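11R-lipoxygenase (Gersemia fruticosa, PDB 3VF1) is a calcium-dependent non-heme iron lipoxygenase that probably inserts molecular oxygen into polyunsaturated fatty acids, giving 11R-hydroperoxides. Local coordinates at residues A[165-170]-A[407-412]; A[179-184]-A[431-436]; A[191-196]-A[427-432]. All coordinates share one frame; numbering follows the deposited sequence.

Contact 1 of 3, residues A[165-170]-A[407-412]; sequences YKWGTD and SWRNLP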
loop_
_atom_site.group_PDB
_atom_site.type_symbol
_atom_site.label_atom_id
_atom_site.label_comp_id
_atom_site.label_asym_id
_atom_site.label_seq_id
_atom_site.Cartn_x
_atom_site.Cartn_y
_atom_site.Cartn_z
ATOM N N TYR A 165 5.564 -7.063 -19.911
ATOM C CA TYR A 165 4.570 -6.915 -18.854
ATOM C C TYR A 165 3.188 -7.368 -19.316
ATOM O O TYR A 165 2.384 -6.566 -19.786
ATOM C CB TYR A 165 4.524 -5.460 -18.384
ATOM C CG TYR A 165 5.849 -4.960 -17.849
ATOM C CD1 TYR A 165 6.224 -5.200 -16.534
ATOM C CD2 TYR A 165 6.725 -4.252 -18.660
ATOM C CE1 TYR A 165 7.435 -4.748 -16.040
ATOM C CE2 TYR A 165 7.937 -3.794 -18.175
ATOM C CZ TYR A 165 8.287 -4.045 -16.866
ATOM O OH TYR A 165 9.493 -3.595 -16.379
ATOM N N LYS A 166 2.923 -8.663 -19.174
ATOM C CA LYS A 166 1.645 -9.243 -19.569
ATOM C C LYS A 166 0.738 -9.399 -18.355
ATOM O O LYS A 166 1.200 -9.336 -17.216
ATOM C CB LYS A 166 1.868 -10.615 -20.207
ATOM C CG LYS A 166 2.936 -10.640 -21.293
ATOM C CD LYS A 166 2.335 -10.595 -22.689
ATOM C CE LYS A 166 1.414 -9.401 -22.871
ATOM N NZ LYS A 166 1.090 -9.164 -24.308
ATOM N N TRP A 167 -0.553 -9.604 -18.602
ATOM C CA TRP A 167 -1.495 -9.899 -17.528
ATOM C C TRP A 167 -1.399 -11.369 -17.134
ATOM O O TRP A 167 -1.593 -12.258 -17.961
ATOM C CB TRP A 167 -2.927 -9.569 -17.956
ATOM C CG TRP A 167 -3.172 -8.107 -18.169
ATOM C CD1 TRP A 167 -3.356 -7.473 -19.362
ATOM C CD2 TRP A 167 -3.259 -7.097 -17.158
ATOM N NE1 TRP A 167 -3.554 -6.129 -19.157
ATOM C CE2 TRP A 167 -3.499 -5.872 -17.813
ATOM C CE3 TRP A 167 -3.158 -7.109 -15.764
ATOM C CZ2 TRP A 167 -3.640 -4.672 -17.120
ATOM C CZ3 TRP A 167 -3.299 -5.914 -15.078
ATOM C CH2 TRP A 167 -3.536 -4.712 -15.757
ATOM N N GLY A 168 -1.095 -11.618 -15.864
ATOM C CA GLY A 168 -0.927 -12.971 -15.364
ATOM C C GLY A 168 -2.163 -13.839 -15.509
ATOM O O GLY A 168 -3.291 -13.344 -15.519
ATOM N N THR A 169 -1.942 -15.145 -15.620
ATOM C CA THR A 169 -3.032 -16.110 -15.727
ATOM C C THR A 169 -2.892 -17.226 -14.694
ATOM O O THR A 169 -3.547 -18.264 -14.802
ATOM C CB THR A 169 -3.093 -16.740 -17.130
ATOM O OG1 THR A 169 -1.788 -17.197 -17.508
ATOM C CG2 THR A 169 -3.590 -15.727 -18.150
ATOM N N ASP A 170 -2.036 -17.013 -13.699
ATOM C CA ASP A 170 -1.880 -17.963 -12.602
ATOM C C ASP A 170 -3.255 -18.392 -12.090
ATOM O O ASP A 170 -3.975 -17.589 -11.497
ATOM C CB ASP A 170 -1.078 -17.326 -11.465
ATOM C CG ASP A 170 -0.804 -18.291 -10.326
ATOM O OD1 ASP A 170 -1.492 -19.330 -10.242
ATOM O OD2 ASP A 170 0.098 -18.006 -9.509
ATOM N N SER A 407 0.470 0.903 -16.738
ATOM C CA SER A 407 1.418 1.972 -17.027
ATOM C C SER A 407 2.498 1.485 -17.986
ATOM O O SER A 407 2.825 2.160 -18.963
ATOM C CB SER A 407 2.070 2.487 -15.743
ATOM O OG SER A 407 1.138 3.192 -14.938
ATOM N N TRP A 408 3.049 0.310 -17.701
ATOM C CA TRP A 408 4.116 -0.253 -18.521
ATOM C C TRP A 408 3.619 -0.641 -19.911
ATOM O O TRP A 408 4.372 -0.589 -20.883
ATOM C CB TRP A 408 4.733 -1.473 -17.833
ATOM C CG TRP A 408 5.676 -1.119 -16.721
ATOM C CD1 TRP A 408 5.407 -1.118 -15.384
ATOM C CD2 TRP A 408 7.042 -0.711 -16.856
ATOM N NE1 TRP A 408 6.522 -0.735 -14.677
ATOM C CE2 TRP A 408 7.539 -0.479 -15.557
ATOM C CE3 TRP A 408 7.894 -0.519 -17.947
ATOM C CZ2 TRP A 408 8.848 -0.063 -15.322
ATOM C CZ3 TRP A 408 9.194 -0.106 -17.712
ATOM C CH2 TRP A 408 9.658 0.118 -16.410
ATOM N N ARG A 409 2.350 -1.017 -20.002
ATOM C CA ARG A 409 1.791 -1.541 -21.245
ATOM C C ARG A 409 1.262 -0.467 -22.196
ATOM O O ARG A 409 1.148 -0.709 -23.395
ATOM C CB ARG A 409 0.661 -2.523 -20.934
ATOM C CG ARG A 409 1.123 -3.832 -20.323
ATOM C CD ARG A 409 -0.054 -4.654 -19.826
ATOM N NE ARG A 409 -1.059 -4.863 -20.864
ATOM C CZ ARG A 409 -0.940 -5.731 -21.865
ATOM N NH1 ARG A 409 0.151 -6.474 -21.984
ATOM N NH2 ARG A 409 -1.913 -5.850 -22.757
ATOM N N ASN A 410 0.931 0.708 -21.669
ATOM C CA ASN A 410 0.236 1.712 -22.469
ATOM C C ASN A 410 0.865 3.107 -22.474
ATOM O O ASN A 410 0.538 3.927 -23.332
ATOM C CB ASN A 410 -1.219 1.817 -22.010
ATOM C CG ASN A 410 -1.941 0.485 -22.065
ATOM O OD1 ASN A 410 -2.424 0.070 -23.118
ATOM N ND2 ASN A 410 -2.015 -0.194 -20.926
ATOM N N LEU A 411 1.759 3.380 -21.529
ATOM C CA LEU A 411 2.347 4.711 -21.418
ATOM C C LEU A 411 3.849 4.698 -21.683
ATOM O O LEU A 411 4.571 3.859 -21.142
ATOM C CB LEU A 411 2.089 5.297 -20.030
ATOM C CG LEU A 411 0.627 5.460 -19.616
ATOM C CD1 LEU A 411 0.547 6.049 -18.216
ATOM C CD2 LEU A 411 -0.127 6.330 -20.608
ATOM N N PRO A 412 4.323 5.629 -22.524
ATOM C CA PRO A 412 5.762 5.829 -22.715
ATOM C C PRO A 412 6.326 6.720 -21.615
ATOM O O PRO A 412 5.589 7.529 -21.049
ATOM C CB PRO A 412 5.833 6.534 -24.068
ATOM C CG PRO A 412 4.564 7.308 -24.142
ATOM C CD PRO A 412 3.527 6.487 -23.420
#
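The ring of Tyr165 lies flat over the indole of Trp408. It is a face-to-face stack: the Tyr165 ring and the five-membered ring of Trp408 have centroids 4.0 Å apart and planes 22° apart. The rings approach most closely on one side, where Tyr165 CE2 comes to 3.3 Å from Trp408 CE3. The hydroxyl end of Tyr165 reaches over the six-membered part of the indole, and Trp408 CB makes a CH-pi contact with the face of the Tyr165 ring.

The Arg409 side chain passes close to the Tyr165 carbonyl, its CG and CD both near that oxygen. The chain is extended at chi2 and bends at chi3 (54°), which carries the guanidinium back to the Tyr165 carbonyl. Arg409 NH1 gives a nearly straight hydrogen bond to Tyr165 O, 3.1 Å long, with the oxygen close to the guanidinium plane. Trp167 CD1 lies over one face of the same group, the ring and guanidinium planes 55° apart. Arg409 CD also sits off-centre over the indole of Trp167, a CH-pi contact. Trp167 NE1 and Arg409 NE are both donors, and both turn to the carboxylate of Asp533, which ties the pair to helix 525-538.

The contact fastens the loop after helix 148-164 to the C-terminal end of the long helix 369-410, which carries iron ligands His392 and His397 in the helical lipoxygenase domain.

Contact 2 of 3, residues A[179-184]-A[431-436]; sequences GFVDAE and INTLGR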
loop_
_atom_site.group_PDB
_atom_site.type_symbol
_atom_site.label_atom_id
_atom_site.label_comp_id
_atom_site.label_asym_id
_atom_site.label_seq_id
_atom_site.Cartn_x
_atom_site.Cartn_y
_atom_site.Cartn_z
ATOM N N GLY A 179 -6.618 -7.866 -11.740
ATOM C CA GLY A 179 -5.576 -8.358 -12.621
ATOM C C GLY A 179 -4.222 -8.198 -11.961
ATOM O O GLY A 179 -4.082 -7.456 -10.989
ATOM N N PHE A 180 -3.220 -8.896 -12.481
ATOM C CA PHE A 180 -1.878 -8.830 -11.920
ATOM C C PHE A 180 -0.836 -9.113 -12.994
ATOM O O PHE A 180 -1.166 -9.611 -14.068
ATOM C CB PHE A 180 -1.734 -9.821 -10.762
ATOM C CG PHE A 180 -2.092 -11.237 -11.122
ATOM C CD1 PHE A 180 -3.417 -11.627 -11.223
ATOM C CD2 PHE A 180 -1.101 -12.180 -11.348
ATOM C CE1 PHE A 180 -3.750 -12.928 -11.551
ATOM C CE2 PHE A 180 -1.427 -13.485 -11.674
ATOM C CZ PHE A 180 -2.753 -13.860 -11.775
ATOM N N VAL A 181 0.418 -8.785 -12.703
ATOM C CA VAL A 181 1.499 -9.003 -13.657
ATOM C C VAL A 181 1.813 -10.488 -13.774
ATOM O O VAL A 181 1.645 -11.243 -12.816
ATOM C CB VAL A 181 2.784 -8.259 -13.241
ATOM C CG1 VAL A 181 3.423 -8.927 -12.028
ATOM C CG2 VAL A 181 3.766 -8.212 -14.401
ATOM N N ASP A 182 2.266 -10.901 -14.953
ATOM C CA ASP A 182 2.665 -12.283 -15.177
ATOM C C ASP A 182 4.119 -12.475 -14.760
ATOM O O ASP A 182 5.035 -12.011 -15.438
ATOM C CB ASP A 182 2.492 -12.658 -16.650
ATOM C CG ASP A 182 2.861 -14.103 -16.932
ATOM O OD1 ASP A 182 3.454 -14.754 -16.045
ATOM O OD2 ASP A 182 2.564 -14.588 -18.044
ATOM N N ALA A 183 4.319 -13.159 -13.639
ATOM C CA ALA A 183 5.657 -13.443 -13.138
ATOM C C ALA A 183 5.601 -14.600 -12.151
ATOM O O ALA A 183 4.768 -14.614 -11.248
ATOM C CB ALA A 183 6.246 -12.210 -12.478
ATOM N N GLU A 184 6.491 -15.570 -12.327
ATOM C CA GLU A 184 6.504 -16.755 -11.477
ATOM C C GLU A 184 7.155 -16.448 -10.134
ATOM O O GLU A 184 6.736 -16.961 -9.096
ATOM C CB GLU A 184 7.243 -17.899 -12.168
ATOM C CG GLU A 184 7.182 -19.216 -11.411
ATOM C CD GLU A 184 7.751 -20.376 -12.207
ATOM O OE1 GLU A 184 7.996 -20.202 -13.420
ATOM O OE2 GLU A 184 7.951 -21.461 -11.619
ATOM N N ILE A 431 6.678 -6.905 -4.709
ATOM C CA ILE A 431 6.151 -7.376 -3.429
ATOM C C ILE A 431 4.924 -8.272 -3.597
ATOM O O ILE A 431 4.747 -9.231 -2.847
ATOM C CB ILE A 431 5.798 -6.205 -2.480
ATOM C CG1 ILE A 431 5.441 -6.734 -1.089
ATOM C CG2 ILE A 431 4.638 -5.386 -3.033
ATOM C CD1 ILE A 431 6.531 -7.567 -0.444
ATOM N N ASN A 432 4.080 -7.962 -4.576
ATOM C CA ASN A 432 2.877 -8.755 -4.815
ATOM C C ASN A 432 3.195 -10.126 -5.398
ATOM O O ASN A 432 2.495 -11.099 -5.129
ATOM C CB ASN A 432 1.913 -8.012 -5.740
ATOM C CG ASN A 432 1.121 -6.947 -5.016
ATOM O OD1 ASN A 432 1.431 -6.587 -3.881
ATOM N ND2 ASN A 432 0.088 -6.437 -5.672
ATOM N N THR A 433 4.249 -10.200 -6.204
ATOM C CA THR A 433 4.681 -11.473 -6.762
ATOM C C THR A 433 5.173 -12.368 -5.635
ATOM O O THR A 433 4.899 -13.567 -5.617
ATOM C CB THR A 433 5.805 -11.293 -7.797
ATOM O OG1 THR A 433 5.330 -10.506 -8.898
ATOM C CG2 THR A 433 6.272 -12.645 -8.317
ATOM N N LEU A 434 5.901 -11.774 -4.694
ATOM C CA LEU A 434 6.353 -12.490 -3.510
ATOM C C LEU A 434 5.151 -12.886 -2.661
ATOM O O LEU A 434 5.074 -14.009 -2.160
ATOM C CB LEU A 434 7.305 -11.618 -2.690
ATOM C CG LEU A 434 7.896 -12.264 -1.434
ATOM C CD1 LEU A 434 8.879 -13.362 -1.809
ATOM C CD2 LEU A 434 8.560 -11.219 -0.556
ATOM N N GLY A 435 4.214 -11.956 -2.506
ATOM C CA GLY A 435 3.011 -12.202 -1.731
ATOM C C GLY A 435 2.220 -13.383 -2.262
ATOM O O GLY A 435 1.703 -14.196 -1.495
ATOM N N ARG A 436 2.130 -13.483 -3.583
ATOM C CA ARG A 436 1.386 -14.568 -4.211
ATOM C C ARG A 436 2.010 -15.935 -3.937
ATOM O O ARG A 436 1.385 -16.966 -4.182
ATOM C CB ARG A 436 1.272 -14.336 -5.720
ATOM C CG ARG A 436 0.091 -13.465 -6.119
ATOM C CD ARG A 436 -0.042 -13.351 -7.630
ATOM N NE ARG A 436 0.934 -12.427 -8.201
ATOM C CZ ARG A 436 0.768 -11.108 -8.278
ATOM N NH1 ARG A 436 -0.337 -10.537 -7.816
ATOM N NH2 ARG A 436 1.715 -10.353 -8.817
HETATM O O HOH W 1 2.950 -12.355 -10.337
#
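Phe180 lies across one face of the Arg436 guanidinium. Its CD2 sits 3.7 Å above the plane of that group, over its centre, with the ring and guanidinium planes 33° apart. The CB of Phe180 comes over the same flat group, 3.3 Å from Arg436 NH1. Phe180 CG stands between the backbone N and the carbonyl carbon (chi1 55°), a turn that keeps the ring beside the arginine. The opposite face of the guanidinium is backed by Asn432 O, one helical turn earlier, so the group is sandwiched.

Val181 CG1 touches both Arg436 NH2, at 3.9 Å, and Thr433 OG1. Ala183 CB packs 4.1 Å from Thr433 OG1, which is hydrogen-bonded to Met429 O one helical turn earlier. A water joins the two sides: it accepts a hydrogen bond from Arg436 NH2 at 2.8 Å and lies 3.0 Å from both Val181 O and Ala183 O. The main partner of Arg436 is Glu401 of helix 369-410, through a salt bridge from NH2. Glu401 also accepts from Val181 N, and thereby links the loop, the arginine and the iron-bearing helix.

This is a buried, water-bridged loop-to-helix junction beside helix 369-410, which carries the iron ligand His397.

Contact 3 of 3, residues A[191-196]-A[427-432]; sequences KDVQFT and GIMAIN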
loop_
_atom_site.group_PDB
_atom_site.type_symbol
_atom_site.label_atom_id
_atom_site.label_comp_id
_atom_site.label_asym_id
_atom_site.label_seq_id
_atom_site.Cartn_x
_atom_site.Cartn_y
_atom_site.Cartn_z
ATOM N N LYS A 191 14.387 -6.444 -14.532
ATOM C CA LYS A 191 15.256 -5.911 -13.489
ATOM C C LYS A 191 14.778 -4.547 -12.992
ATOM O O LYS A 191 14.969 -4.201 -11.826
ATOM C CB LYS A 191 16.693 -5.800 -14.002
ATOM C CG LYS A 191 17.753 -6.008 -12.932
ATOM C CD LYS A 191 19.155 -5.916 -13.515
ATOM C CE LYS A 191 20.180 -6.624 -12.637
ATOM N NZ LYS A 191 20.263 -6.054 -11.264
ATOM N N ASP A 192 14.154 -3.776 -13.876
ATOM C CA ASP A 192 13.734 -2.416 -13.547
ATOM C C ASP A 192 12.653 -2.355 -12.468
ATOM O O ASP A 192 12.480 -1.321 -11.821
ATOM C CB ASP A 192 13.244 -1.691 -14.804
ATOM C CG ASP A 192 14.384 -1.228 -15.692
ATOM O OD1 ASP A 192 15.440 -0.832 -15.154
ATOM O OD2 ASP A 192 14.222 -1.262 -16.931
ATOM N N VAL A 193 11.926 -3.452 -12.274
ATOM C CA VAL A 193 10.850 -3.478 -11.286
ATOM C C VAL A 193 11.075 -4.544 -10.213
ATOM O O VAL A 193 10.135 -4.964 -9.539
ATOM C CB VAL A 193 9.478 -3.715 -11.948
ATOM C CG1 VAL A 193 9.179 -2.613 -12.951
ATOM C CG2 VAL A 193 9.427 -5.085 -12.612
ATOM N N GLN A 194 12.320 -4.975 -10.052
ATOM C CA GLN A 194 12.657 -5.952 -9.024
ATOM C C GLN A 194 12.893 -5.264 -7.687
ATOM O O GLN A 194 12.906 -4.036 -7.605
ATOM C CB GLN A 194 13.903 -6.744 -9.420
ATOM C CG GLN A 194 13.668 -7.752 -10.527
ATOM C CD GLN A 194 14.917 -8.536 -10.875
ATOM O OE1 GLN A 194 15.995 -8.280 -10.340
ATOM N NE2 GLN A 194 14.776 -9.498 -11.778
ATOM N N PHE A 195 13.076 -6.064 -6.642
ATOM C CA PHE A 195 13.396 -5.537 -5.324
ATOM C C PHE A 195 14.711 -4.771 -5.377
ATOM O O PHE A 195 15.682 -5.230 -5.974
ATOM C CB PHE A 195 13.501 -6.676 -4.306
ATOM C CG PHE A 195 12.178 -7.284 -3.930
ATOM C CD1 PHE A 195 11.086 -6.483 -3.630
ATOM C CD2 PHE A 195 12.028 -8.659 -3.876
ATOM C CE1 PHE A 195 9.873 -7.043 -3.283
ATOM C CE2 PHE A 195 10.816 -9.225 -3.531
ATOM C CZ PHE A 195 9.738 -8.417 -3.235
ATOM N N THR A 196 14.735 -3.600 -4.751
ATOM C CA THR A 196 15.947 -2.793 -4.692
ATOM C C THR A 196 16.867 -3.276 -3.574
ATOM O O THR A 196 17.953 -2.736 -3.374
ATOM C CB THR A 196 15.619 -1.306 -4.475
ATOM O OG1 THR A 196 14.856 -1.151 -3.272
ATOM C CG2 THR A 196 14.824 -0.760 -5.652
ATOM N N GLY A 427 7.723 -0.685 -6.927
ATOM C CA GLY A 427 7.923 -1.806 -6.027
ATOM C C GLY A 427 6.700 -2.673 -5.782
ATOM O O GLY A 427 6.806 -3.720 -5.145
ATOM N N ILE A 428 5.543 -2.254 -6.281
ATOM C CA ILE A 428 4.303 -2.973 -5.998
ATOM C C ILE A 428 4.249 -4.331 -6.699
ATOM O O ILE A 428 3.723 -5.295 -6.148
ATOM C CB ILE A 428 3.054 -2.144 -6.374
ATOM C CG1 ILE A 428 1.802 -2.781 -5.766
ATOM C CG2 ILE A 428 2.922 -2.017 -7.885
ATOM C CD1 ILE A 428 0.554 -1.936 -5.898
ATOM N N MET A 429 4.792 -4.410 -7.908
ATOM C CA MET A 429 4.799 -5.668 -8.650
ATOM C C MET A 429 5.707 -6.695 -7.981
ATOM O O MET A 429 5.356 -7.871 -7.874
ATOM C CB MET A 429 5.234 -5.445 -10.099
ATOM C CG MET A 429 4.109 -4.986 -11.014
ATOM S SD MET A 429 4.625 -4.737 -12.728
ATOM C CE MET A 429 5.695 -3.316 -12.558
ATOM N N ALA A 430 6.874 -6.248 -7.528
ATOM C CA ALA A 430 7.815 -7.133 -6.850
ATOM C C ALA A 430 7.200 -7.749 -5.596
ATOM O O ALA A 430 7.199 -8.971 -5.436
ATOM C CB ALA A 430 9.090 -6.379 -6.498
ATOM N N ILE A 431 6.678 -6.905 -4.709
ATOM C CA ILE A 431 6.151 -7.376 -3.429
ATOM C C ILE A 431 4.924 -8.272 -3.597
ATOM O O ILE A 431 4.747 -9.231 -2.847
ATOM C CB ILE A 431 5.798 -6.205 -2.480
ATOM C CG1 ILE A 431 5.441 -6.734 -1.089
ATOM C CG2 ILE A 431 4.638 -5.386 -3.033
ATOM C CD1 ILE A 431 6.531 -7.567 -0.444
ATOM N N ASN A 432 4.080 -7.962 -4.576
ATOM C CA ASN A 432 2.877 -8.755 -4.815
ATOM C C ASN A 432 3.195 -10.126 -5.398
ATOM O O ASN A 432 2.495 -11.099 -5.129
ATOM C CB ASN A 432 1.913 -8.012 -5.740
ATOM C CG ASN A 432 1.121 -6.947 -5.016
ATOM O OD1 ASN A 432 1.431 -6.587 -3.881
ATOM N ND2 ASN A 432 0.088 -6.437 -5.672
HETATM O O HOH W 2 8.159 -3.864 -8.398
#
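Helix 428-438 passes close to the catalytic iron, and this contact packs its first turns against the loop between helices 148-164 and 208-213. Gly427 is the N-cap residue of that helix.

Phe195 lies against Ala430. The methyl carbon Ala430 CB sits over the ring face in a CH-pi contact, 3.8 Å from the Phe195 ring centroid and 29° off its normal. Phe195 CE1 comes to 3.4 Å from Ala430 CB. The ring continues along the helix backbone: Phe195 CZ is 3.4 Å from Ala430 O, and CE1 also meets the backbone N and the CB of Ile431.

Val193 makes a second apolar patch. Its CG1 meets the terminal methyl of Met429, CE, at 3.6 Å. The Met429 chain is extended at chi2 and turns at chi3 (-68°), bringing CE to the valine. Trp408 and Tyr165 border this patch.

Between the two patches a water lies between the backbones. It accepts from Ala430 N, 2.8 Å away. It also lies beside Val193 O, but too close for that bond to be certain. Ala430 N is in the first turn of the helix, where amide groups lack an earlier helical carbonyl.

The side chain of Ile431 is about 6 Å from the iron and lies close to the iron ligands His397 and Ile698. Such packing of a loop on the N-terminal turns of helix 428-438 forms part of the surroundings of the non-heme iron site in this lipoxygenase domain.

The three contacts join one loop region, which follows helix 148-164, to two helices of the lipoxygenase domain. Contact 1 uses the end of helix 369-410; contacts 2 and 3 share helix 428-438, with Ile431 and Asn432 common to both. Along the chain come 165-170, 179-184 and 191-196, then the partners 407-412, 427-432 and 431-436, so contact 1 alternates with the other two. The centres of contacts 1 and 2 lie about 12 Å apart, and those of contacts 2 and 3 about 9 Å. Probable hydrogen bonds pair 165-170 with 179-184, while Trp408 packs on Met429 and Val193. The loop thus folds back on itself and joins the end of helix 369-410 to helix 428-438, whose Ile431 lies near the iron.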